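Local coordinates for hypothetical membrane protein (Corynebacterium glutamicum, PDB 6JSB) that binds heme b at the bacterial cell envelope and probably passes it along the heme-uptake machinery of Corynebacterium glutamicum, at residues I40-G45 with R55-P60; E66-L71 with N103-F108; Q154-V159 with N189-V194. All coordinates share one frame; numbering follows the deposited sequence. Where two conformers were deposited one is given.

Interaction 1 (I40-G45 with R55-P60); sequences IEVRDG and REFTWP
Ile40 meets the 55-60 segment with two of its branches, each finding a different flat group. The Ile40 and Arg55 side chains lie alongside and point opposite ways, with Ile40 CD1 3.6 Å from Arg55 NE, while CB of Ile40 sits 4.3 Å above the plane of the Arg55 guanidinium, over its centre. The other branch, CG2, stands anti to the backbone N (chi1 -61°, measured to CG1) and comes to the edge of the Phe57 ring, in its plane, 4.0 Å from Phe57 CE2. Val42 CG1 reaches the same ring carbon obliquely, at 3.8 Å from Phe57 CE2. Arg55 CG lies over one face of that ring, offset toward the rim, so arginine and phenylalanine are layered within their own segment. At the far end Gly45 O packs 3.5 Å from Pro60 CD, and a water gives a hydrogen bond to Gly45 O (2.9 Å) and forms another with Thr58 OG1 (2.8 Å).

One shell out, a bend at chi3 (-72°) turns the Arg55 head so that NE pairs with Glu25 in a salt bridge and NH1 bonds Thr48 OG1. Val75, on strand 68-81, touches both Ile40 and Phe57, and Asn21 of helix 18-24 does the same.

No direct hydrogen bond joins 40-45 to 55-60. Their end-to-end directions differ by only 26°, and each belongs to a strand that pairs antiparallel with 68-81, so the pair illustrates two like-directed strands of one antiparallel sheet meeting through side chains. In this HtaA-family domain the contact lies toward the heme end: the Ile40 side chain is about 9 Å from that of Tyr23, the axial ligand of the heme iron.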
loop_
_atom_site.group_PDB
_atom_site.type_symbol
_atom_site.label_atom_id
_atom_site.label_comp_id
_atom_site.label_asym_id
_atom_site.label_seq_id
_atom_site.Cartn_x
_atom_site.Cartn_y
_atom_site.Cartn_z
ATOM N N ILE A 40 -3.442 2.818 12.937
ATOM C CA ILE A 40 -3.637 2.143 11.654
ATOM C C ILE A 40 -4.972 1.394 11.663
ATOM O O ILE A 40 -5.261 0.644 12.613
ATOM C CB ILE A 40 -2.454 1.176 11.382
ATOM C CG1 ILE A 40 -1.148 1.996 11.308
ATOM C CG2 ILE A 40 -2.717 0.275 10.134
ATOM C CD1 ILE A 40 0.137 1.185 11.040
ATOM N N GLU A 41 -5.790 1.597 10.627
ATOM C CA GLU A 41 -7.020 0.841 10.431
ATOM C C GLU A 41 -6.967 0.179 9.063
ATOM O O GLU A 41 -6.468 0.767 8.103
ATOM C CB GLU A 41 -8.281 1.755 10.538
ATOM C CG GLU A 41 -9.612 1.006 10.475
ATOM C CD GLU A 41 -10.810 1.850 10.938
ATOM O OE1 GLU A 41 -10.854 3.059 10.631
ATOM O OE2 GLU A 41 -11.700 1.317 11.644
ATOM N N VAL A 42 -7.437 -1.068 8.977
ATOM C CA VAL A 42 -7.443 -1.772 7.693
ATOM C C VAL A 42 -8.892 -2.100 7.315
ATOM O O VAL A 42 -9.783 -2.113 8.179
ATOM C CB VAL A 42 -6.554 -3.050 7.726
ATOM C CG1 VAL A 42 -5.137 -2.677 8.253
ATOM C CG2 VAL A 42 -7.243 -4.145 8.580
ATOM N N ARG A 43 -9.138 -2.363 6.019
ATOM C CA ARG A 43 -10.490 -2.607 5.570
ATOM C C ARG A 43 -10.476 -3.429 4.277
ATOM O O ARG A 43 -9.434 -3.603 3.622
ATOM C CB ARG A 43 -11.237 -1.280 5.346
ATOM C CG ARG A 43 -10.633 -0.455 4.188
ATOM C CD ARG A 43 -11.439 0.847 4.036
ATOM N NE ARG A 43 -11.034 1.603 2.836
ATOM C CZ ARG A 43 -9.950 2.362 2.787
ATOM N NH1 ARG A 43 -9.133 2.466 3.849
ATOM N NH2 ARG A 43 -9.690 3.038 1.647
ATOM N N ASP A 44 -11.684 -3.881 3.906
ATOM C CA ASP A 44 -11.960 -4.438 2.584
ATOM C C ASP A 44 -11.044 -5.622 2.274
ATOM O O ASP A 44 -10.654 -5.841 1.122
ATOM C CB ASP A 44 -11.858 -3.355 1.483
ATOM C CG ASP A 44 -12.931 -2.236 1.658
ATOM O OD1 ASP A 44 -14.022 -2.524 2.175
ATOM O OD2 ASP A 44 -12.701 -1.056 1.303
ATOM N N GLY A 45 -10.789 -6.444 3.281
ATOM C CA GLY A 45 -10.126 -7.702 3.008
ATOM C C GLY A 45 -8.670 -7.722 3.425
ATOM O O GLY A 45 -8.070 -8.796 3.433
ATOM N N ARG A 55 4.662 -5.093 12.183
ATOM C CA ARG A 55 3.353 -5.180 11.563
ATOM C C ARG A 55 3.492 -5.709 10.141
ATOM O O ARG A 55 4.413 -5.319 9.375
ATOM C CB ARG A 55 2.679 -3.800 11.521
ATOM C CG ARG A 55 1.255 -3.865 10.895
ATOM C CD ARG A 55 0.598 -2.494 11.074
ATOM N NE ARG A 55 0.191 -2.164 12.474
ATOM C CZ ARG A 55 -0.972 -2.529 12.993
ATOM N NH1 ARG A 55 -1.809 -3.354 12.341
ATOM N NH2 ARG A 55 -1.312 -2.063 14.209
ATOM N N GLU A 56 2.540 -6.552 9.783
ATOM C CA GLU A 56 2.455 -7.094 8.401
ATOM C C GLU A 56 1.064 -6.842 7.856
ATOM O O GLU A 56 0.076 -6.755 8.619
ATOM C CB GLU A 56 2.718 -8.625 8.438
ATOM C CG GLU A 56 4.173 -8.929 8.831
ATOM C CD GLU A 56 4.465 -10.415 8.840
ATOM O OE1 GLU A 56 4.261 -11.012 9.888
ATOM O OE2 GLU A 56 4.862 -10.989 7.784
ATOM N N PHE A 57 0.961 -6.707 6.521
ATOM C CA PHE A 57 -0.348 -6.634 5.885
ATOM C C PHE A 57 -0.440 -7.675 4.791
ATOM O O PHE A 57 0.510 -7.804 3.995
ATOM C CB PHE A 57 -0.583 -5.245 5.175
ATOM C CG PHE A 57 -0.498 -4.044 6.060
ATOM C CD1 PHE A 57 0.542 -3.129 5.876
ATOM C CD2 PHE A 57 -1.473 -3.806 7.030
ATOM C CE1 PHE A 57 0.637 -1.962 6.677
ATOM C CE2 PHE A 57 -1.397 -2.671 7.788
ATOM C CZ PHE A 57 -0.342 -1.757 7.647
ATOM N N THR A 58 -1.577 -8.370 4.696
ATOM C CA THR A 58 -1.822 -9.165 3.487
ATOM C C THR A 58 -2.981 -8.513 2.747
ATOM O O THR A 58 -3.933 -8.038 3.376
ATOM C CB THR A 58 -2.171 -10.642 3.756
ATOM O OG1 THR A 58 -3.482 -10.710 4.325
ATOM C CG2 THR A 58 -1.142 -11.272 4.672
ATOM N N TRP A 59 -2.872 -8.425 1.434
ATOM C CA TRP A 59 -3.846 -7.777 0.593
ATOM C C TRP A 59 -4.500 -8.835 -0.282
ATOM O O TRP A 59 -3.772 -9.658 -0.874
ATOM C CB TRP A 59 -3.152 -6.705 -0.316
ATOM C CG TRP A 59 -2.353 -5.644 0.449
ATOM C CD1 TRP A 59 -1.118 -5.804 1.037
ATOM C CD2 TRP A 59 -2.715 -4.257 0.647
ATOM N NE1 TRP A 59 -0.690 -4.612 1.601
ATOM C CE2 TRP A 59 -1.656 -3.650 1.386
ATOM C CE3 TRP A 59 -3.833 -3.492 0.279
ATOM C CZ2 TRP A 59 -1.647 -2.318 1.717
ATOM C CZ3 TRP A 59 -3.847 -2.116 0.641
ATOM C CH2 TRP A 59 -2.765 -1.553 1.354
ATOM N N PRO A 60 -5.830 -8.848 -0.417
ATOM C CA PRO A 60 -6.478 -9.937 -1.149
ATOM C C PRO A 60 -6.357 -9.730 -2.648
ATOM O O PRO A 60 -6.549 -8.631 -3.146
ATOM C CB PRO A 60 -7.949 -9.839 -0.691
ATOM C CG PRO A 60 -8.138 -8.310 -0.384
ATOM C CD PRO A 60 -6.804 -7.936 0.242
HETATM O O HOH W 1 -5.751 -10.436 2.691
#

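Interaction 2 (E66-L71 with N103-F108); sequences EGAVKL and NPTVKF
Thr105 OG1 has three hydrogen-bond partners: Lys70 NZ donates to it at 3.1 Å, a water donates at 2.9 Å, and Gln138 OE1 is the third. The setting is an antiparallel beta ladder between strands 68-81 and 95-109, in which Lys70 and Thr105 form a non-hydrogen-bonded pair with side chains lying side by side on one face. The lysine chain bends at chi2 and chi3 (both -74°), bringing NZ alongside the hydroxyl.

Val69 and Val106 are the hydrogen-bonded pair beside them. Val106 N approaches Val69 O within the carbonyl plane, and the reciprocal bond from Val69 N to Val106 O is equally short, 2.9 Å. Their side chains occupy the other face. There Val69 touches Val61, and Val106 touches Leu115, both on adjacent strands, and Val106 also meets Ile144 of strand 139-146.

Where the ladder runs out toward Pro104, Leu71 N donates to Pro104 O at 2.8 Å, and the Leu71 side chain crosses Pro104 at about a right angle, CD1 3.9 Å from Pro104 CG. At the opposite end Phe108 N bonds Gly67 O from above the carbonyl plane. The Phe108 ring turns one face to Gly67, whose CA makes a CH-pi contact 3.9 Å from the ring centroid, 18° off the normal.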
loop_
_atom_site.group_PDB
_atom_site.type_symbol
_atom_site.label_atom_id
_atom_site.label_comp_id
_atom_site.label_asym_id
_atom_site.label_seq_id
_atom_site.Cartn_x
_atom_site.Cartn_y
_atom_site.Cartn_z
ATOM N N GLU A 66 -3.910 -9.528 -18.462
ATOM C CA GLU A 66 -2.585 -9.595 -19.072
ATOM C C GLU A 66 -1.707 -8.485 -18.469
ATOM O O GLU A 66 -2.076 -7.314 -18.490
ATOM C CB GLU A 66 -2.644 -9.438 -20.602
ATOM C CG GLU A 66 -1.269 -9.678 -21.234
ATOM C CD GLU A 66 -1.276 -10.662 -22.432
ATOM O OE1 GLU A 66 -2.027 -10.433 -23.396
ATOM O OE2 GLU A 66 -0.524 -11.665 -22.426
ATOM N N GLY A 67 -0.597 -8.875 -17.854
ATOM C CA GLY A 67 0.326 -7.901 -17.297
ATOM C C GLY A 67 -0.083 -7.231 -16.001
ATOM O O GLY A 67 0.572 -6.252 -15.619
ATOM N N ALA A 68 -1.085 -7.756 -15.272
ATOM C CA ALA A 68 -1.380 -7.114 -13.984
ATOM C C ALA A 68 -2.059 -8.064 -13.019
ATOM O O ALA A 68 -2.902 -8.866 -13.429
ATOM C CB ALA A 68 -2.304 -5.885 -14.168
ATOM N N VAL A 69 -1.734 -7.932 -11.719
ATOM C CA VAL A 69 -2.481 -8.607 -10.654
ATOM C C VAL A 69 -3.183 -7.494 -9.896
ATOM O O VAL A 69 -2.519 -6.572 -9.409
ATOM C CB VAL A 69 -1.546 -9.390 -9.714
ATOM C CG1 VAL A 69 -2.336 -10.098 -8.555
ATOM C CG2 VAL A 69 -0.726 -10.427 -10.561
ATOM N N LYS A 70 -4.512 -7.577 -9.792
ATOM C CA LYS A 70 -5.339 -6.541 -9.159
ATOM C C LYS A 70 -5.578 -6.978 -7.723
ATOM O O LYS A 70 -6.025 -8.103 -7.490
ATOM C CB LYS A 70 -6.686 -6.396 -9.893
ATOM C CG LYS A 70 -6.553 -6.273 -11.417
ATOM C CD LYS A 70 -6.041 -4.935 -11.810
ATOM C CE LYS A 70 -7.086 -3.851 -11.664
ATOM N NZ LYS A 70 -6.376 -2.594 -12.003
ATOM N N LEU A 71 -5.233 -6.122 -6.769
ATOM C CA LEU A 71 -5.500 -6.359 -5.350
ATOM C C LEU A 71 -6.653 -5.472 -4.871
ATOM O O LEU A 71 -6.976 -4.440 -5.465
ATOM C CB LEU A 71 -4.248 -6.068 -4.498
ATOM C CG LEU A 71 -2.926 -6.743 -4.934
ATOM C CD1 LEU A 71 -1.717 -6.262 -4.170
ATOM C CD2 LEU A 71 -3.032 -8.275 -4.896
ATOM N N ASN A 103 -6.717 -0.539 -2.976
ATOM C CA ASN A 103 -6.728 -1.197 -4.278
ATOM C C ASN A 103 -5.390 -1.210 -5.039
ATOM O O ASN A 103 -5.324 -0.782 -6.183
ATOM C CB ASN A 103 -7.792 -0.550 -5.165
ATOM C CG ASN A 103 -9.133 -0.625 -4.556
ATOM O OD1 ASN A 103 -9.574 -1.712 -4.140
ATOM N ND2 ASN A 103 -9.785 0.528 -4.425
ATOM N N PRO A 104 -4.337 -1.725 -4.439
ATOM C CA PRO A 104 -3.066 -1.771 -5.174
ATOM C C PRO A 104 -3.144 -2.697 -6.373
ATOM O O PRO A 104 -3.870 -3.696 -6.380
ATOM C CB PRO A 104 -2.048 -2.285 -4.169
ATOM C CG PRO A 104 -2.829 -2.701 -2.889
ATOM C CD PRO A 104 -4.279 -2.352 -3.085
ATOM N N THR A 105 -2.417 -2.315 -7.409
ATOM C CA THR A 105 -2.308 -3.149 -8.608
ATOM C C THR A 105 -0.824 -3.389 -8.847
ATOM O O THR A 105 -0.042 -2.437 -8.851
ATOM C CB THR A 105 -2.960 -2.463 -9.824
ATOM O OG1 THR A 105 -4.393 -2.365 -9.613
ATOM C CG2 THR A 105 -2.710 -3.269 -11.106
ATOM N N VAL A 106 -0.437 -4.642 -9.133
ATOM C CA VAL A 106 0.942 -4.939 -9.512
ATOM C C VAL A 106 0.983 -5.116 -11.025
ATOM O O VAL A 106 0.486 -6.121 -11.545
ATOM C CB VAL A 106 1.433 -6.187 -8.784
ATOM C CG1 VAL A 106 2.810 -6.518 -9.275
ATOM C CG2 VAL A 106 1.404 -5.955 -7.254
ATOM N N LYS A 107 1.514 -4.126 -11.741
ATOM C CA LYS A 107 1.732 -4.272 -13.182
ATOM C C LYS A 107 3.074 -4.960 -13.339
ATOM O O LYS A 107 3.961 -4.802 -12.485
ATOM C CB LYS A 107 1.768 -2.896 -13.847
ATOM C CG LYS A 107 0.436 -2.195 -13.770
ATOM C CD LYS A 107 0.020 -1.760 -15.158
ATOM C CE LYS A 107 1.135 -0.946 -15.792
ATOM N NZ LYS A 107 0.872 -0.636 -17.225
ATOM N N PHE A 108 3.190 -5.840 -14.338
ATOM C CA PHE A 108 4.462 -6.523 -14.487
ATOM C C PHE A 108 4.740 -6.801 -15.962
ATOM O O PHE A 108 3.845 -6.878 -16.813
ATOM C CB PHE A 108 4.493 -7.870 -13.681
ATOM C CG PHE A 108 3.488 -8.844 -14.137
ATOM C CD1 PHE A 108 3.772 -9.684 -15.237
ATOM C CD2 PHE A 108 2.221 -8.896 -13.559
ATOM C CE1 PHE A 108 2.812 -10.560 -15.691
ATOM C CE2 PHE A 108 1.247 -9.796 -14.008
ATOM C CZ PHE A 108 1.574 -10.638 -15.087
HETATM O O HOH W 2 -6.590 -3.215 -7.978
#

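Interaction 3 (Q154-V159 with N189-V194); sequences QENVTV and NLTNEV. With CA (calcium ion), chain E; CA (calcium ion), chain D.
Strands 156-159 and 189-194 run antiparallel at 159°, with Val157 and Leu190 forming the hydrogen-bonded pair: Leu190 N to Val157 O is 2.8 Å and almost straight at 176°. This beta ladder joins strands 156-165 and 186-198 of the curled sheet, and Asn192 N extends it to Glu155 O.

Val157 and Leu190 put their side chains on one face, CB to CB 4.1 Å. Asn192 turns its amide to the 154-159 segment: ND2 donates to Gln154 O at 2.8 Å, nearly along the C=O axis, and the acceptor lies in the amide plane. The OD1 end is taken by Thr8 OG1, so bonds at both ends fix the amide's rotation. Val157 CG2 also leans on the nitrogen, 3.5 Å from Asn192 ND2.

The face bearing Asn156, Thr158, Asn189 and Thr191 is polar. There Thr158 OG1 and Asn189 OD1 share a water, 2.6 Å from Asn189 OD1. Two calcium ions flank the ladder, one held by Thr158 O with three waters. Glu155, its chain extended, reaches the other with both carboxylate oxygens: OE1 lies 2.5 Å and OE2 2.4 Å from that calcium ion.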
loop_
_atom_site.group_PDB
_atom_site.type_symbol
_atom_site.label_atom_id
_atom_site.label_comp_id
_atom_site.label_asym_id
_atom_site.label_seq_id
_atom_site.Cartn_x
_atom_site.Cartn_y
_atom_site.Cartn_z
ATOM N N GLN A 154 1.720 -20.401 -14.807
ATOM C CA GLN A 154 2.101 -21.377 -13.791
ATOM C C GLN A 154 1.040 -21.418 -12.699
ATOM O O GLN A 154 0.577 -20.376 -12.219
ATOM C CB GLN A 154 3.459 -21.032 -13.151
ATOM C CG GLN A 154 4.637 -21.168 -14.104
ATOM C CD GLN A 154 5.949 -20.712 -13.470
ATOM O OE1 GLN A 154 6.098 -20.744 -12.246
ATOM N NE2 GLN A 154 6.897 -20.262 -14.304
ATOM N N GLU A 155 0.689 -22.627 -12.262
ATOM C CA GLU A 155 -0.443 -22.731 -11.342
ATOM C C GLU A 155 -0.144 -22.111 -9.985
ATOM O O GLU A 155 -1.020 -21.465 -9.386
ATOM C CB GLU A 155 -0.829 -24.200 -11.196
ATOM C CG GLU A 155 -1.995 -24.391 -10.272
ATOM C CD GLU A 155 -2.474 -25.853 -10.198
ATOM O OE1 GLU A 155 -3.175 -26.298 -11.117
ATOM O OE2 GLU A 155 -2.147 -26.525 -9.198
ATOM N N ASN A 156 1.058 -22.329 -9.448
ATOM C CA ASN A 156 1.362 -21.878 -8.091
ATOM C C ASN A 156 2.574 -20.977 -8.174
ATOM O O ASN A 156 3.629 -21.401 -8.654
ATOM C CB ASN A 156 1.616 -23.052 -7.154
ATOM C CG ASN A 156 0.464 -24.043 -7.159
ATOM O OD1 ASN A 156 -0.616 -23.729 -6.665
ATOM N ND2 ASN A 156 0.669 -25.191 -7.770
ATOM N N VAL A 157 2.406 -19.718 -7.791
ATOM C CA VAL A 157 3.443 -18.708 -7.943
ATOM C C VAL A 157 3.698 -18.098 -6.568
ATOM O O VAL A 157 2.755 -17.638 -5.917
ATOM C CB VAL A 157 3.025 -17.618 -8.935
ATOM C CG1 VAL A 157 4.039 -16.422 -8.897
ATOM C CG2 VAL A 157 2.932 -18.225 -10.383
ATOM N N THR A 158 4.951 -18.141 -6.103
ATOM C CA THR A 158 5.363 -17.356 -4.917
ATOM C C THR A 158 6.609 -16.594 -5.347
ATOM O O THR A 158 7.656 -17.211 -5.547
ATOM C CB THR A 158 5.711 -18.245 -3.725
ATOM O OG1 THR A 158 4.576 -19.053 -3.361
ATOM C CG2 THR A 158 6.108 -17.420 -2.577
ATOM N N VAL A 159 6.504 -15.275 -5.519
ATOM C CA VAL A 159 7.604 -14.477 -6.068
ATOM C C VAL A 159 7.663 -13.190 -5.250
ATOM O O VAL A 159 6.617 -12.591 -4.984
ATOM C CB VAL A 159 7.377 -14.147 -7.567
ATOM C CG1 VAL A 159 8.409 -13.133 -8.059
ATOM C CG2 VAL A 159 7.405 -15.403 -8.413
ATOM N N ASN A 189 1.522 -14.327 -3.580
ATOM C CA ASN A 189 1.233 -15.739 -3.285
ATOM C C ASN A 189 0.006 -16.070 -4.158
ATOM O O ASN A 189 -1.126 -15.803 -3.757
ATOM C CB ASN A 189 0.895 -15.943 -1.810
ATOM C CG ASN A 189 1.951 -15.325 -0.862
ATOM O OD1 ASN A 189 3.033 -15.887 -0.718
ATOM N ND2 ASN A 189 1.608 -14.195 -0.205
ATOM N N LEU A 190 0.215 -16.588 -5.355
ATOM C CA LEU A 190 -0.875 -16.636 -6.324
ATOM C C LEU A 190 -1.206 -18.083 -6.665
ATOM O O LEU A 190 -0.307 -18.913 -6.777
ATOM C CB LEU A 190 -0.488 -15.942 -7.641
ATOM C CG LEU A 190 0.029 -14.513 -7.490
ATOM C CD1 LEU A 190 0.428 -13.966 -8.868
ATOM C CD2 LEU A 190 -1.018 -13.638 -6.748
ATOM N N THR A 191 -2.481 -18.345 -6.954
ATOM C CA THR A 191 -2.925 -19.592 -7.571
ATOM C C THR A 191 -3.572 -19.179 -8.882
ATOM O O THR A 191 -4.486 -18.353 -8.880
ATOM C CB THR A 191 -3.922 -20.312 -6.651
ATOM O OG1 THR A 191 -3.266 -20.618 -5.413
ATOM C CG2 THR A 191 -4.440 -21.611 -7.298
ATOM N N ASN A 192 -3.099 -19.740 -10.006
ATOM C CA ASN A 192 -3.579 -19.370 -11.339
ATOM C C ASN A 192 -4.256 -20.590 -11.922
ATOM O O ASN A 192 -3.589 -21.589 -12.214
ATOM C CB ASN A 192 -2.437 -18.917 -12.252
ATOM C CG ASN A 192 -1.725 -17.721 -11.700
ATOM O OD1 ASN A 192 -2.347 -16.652 -11.538
ATOM N ND2 ASN A 192 -0.433 -17.865 -11.399
ATOM N N GLU A 193 -5.572 -20.517 -12.105
ATOM C CA GLU A 193 -6.323 -21.629 -12.711
ATOM C C GLU A 193 -6.415 -21.351 -14.204
ATOM O O GLU A 193 -7.060 -20.380 -14.614
ATOM C CB GLU A 193 -7.703 -21.754 -12.081
ATOM N N VAL A 194 -5.746 -22.180 -15.016
ATOM C CA VAL A 194 -5.613 -21.955 -16.452
ATOM C C VAL A 194 -6.504 -22.950 -17.169
ATOM O O VAL A 194 -6.377 -24.163 -16.962
ATOM C CB VAL A 194 -4.152 -22.099 -16.915
ATOM C CG1 VAL A 194 -4.068 -21.993 -18.434
ATOM C CG2 VAL A 194 -3.279 -21.082 -16.202
HETATM CA CA CA E . -3.002 -28.581 -10.004
HETATM CA CA CA D . 9.815 -18.119 -5.266
HETATM O O HOH W 3 3.156 -18.448 -1.137
HETATM O O HOH W 4 10.485 -16.084 -4.199
HETATM O O HOH W 5 10.615 -16.659 -6.995
HETATM O O HOH W 6 9.662 -19.360 -7.431
HETATM O O HOH W 7 -1.824 -29.171 -11.920
HETATM O O HOH W 8 -0.802 -29.260 -9.301
#

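Overall arrangement
From the N terminus, interaction 1 closes first, spanning the nine residues that include strand 47-49. The chain then turns from strand 56-65 into 68-81, and interaction 2 closes a 31-residue excursion when 103-108 returns beside 66-71. Interaction 3 closes last, after a 29-residue excursion through helix 167-172. The three are in series, neither nested nor crossed. In space, neighbours touch: Trp59 packs on Pro104 and Leu71, linking interactions 1 and 2, and Val69 touches Leu190, linking 2 and 3; interactions 1 and 3 do not. All reach one antiparallel sheet, which strand 2-14 closes on itself by pairing with both 56-65 and 186-198, tying late strands to early ones.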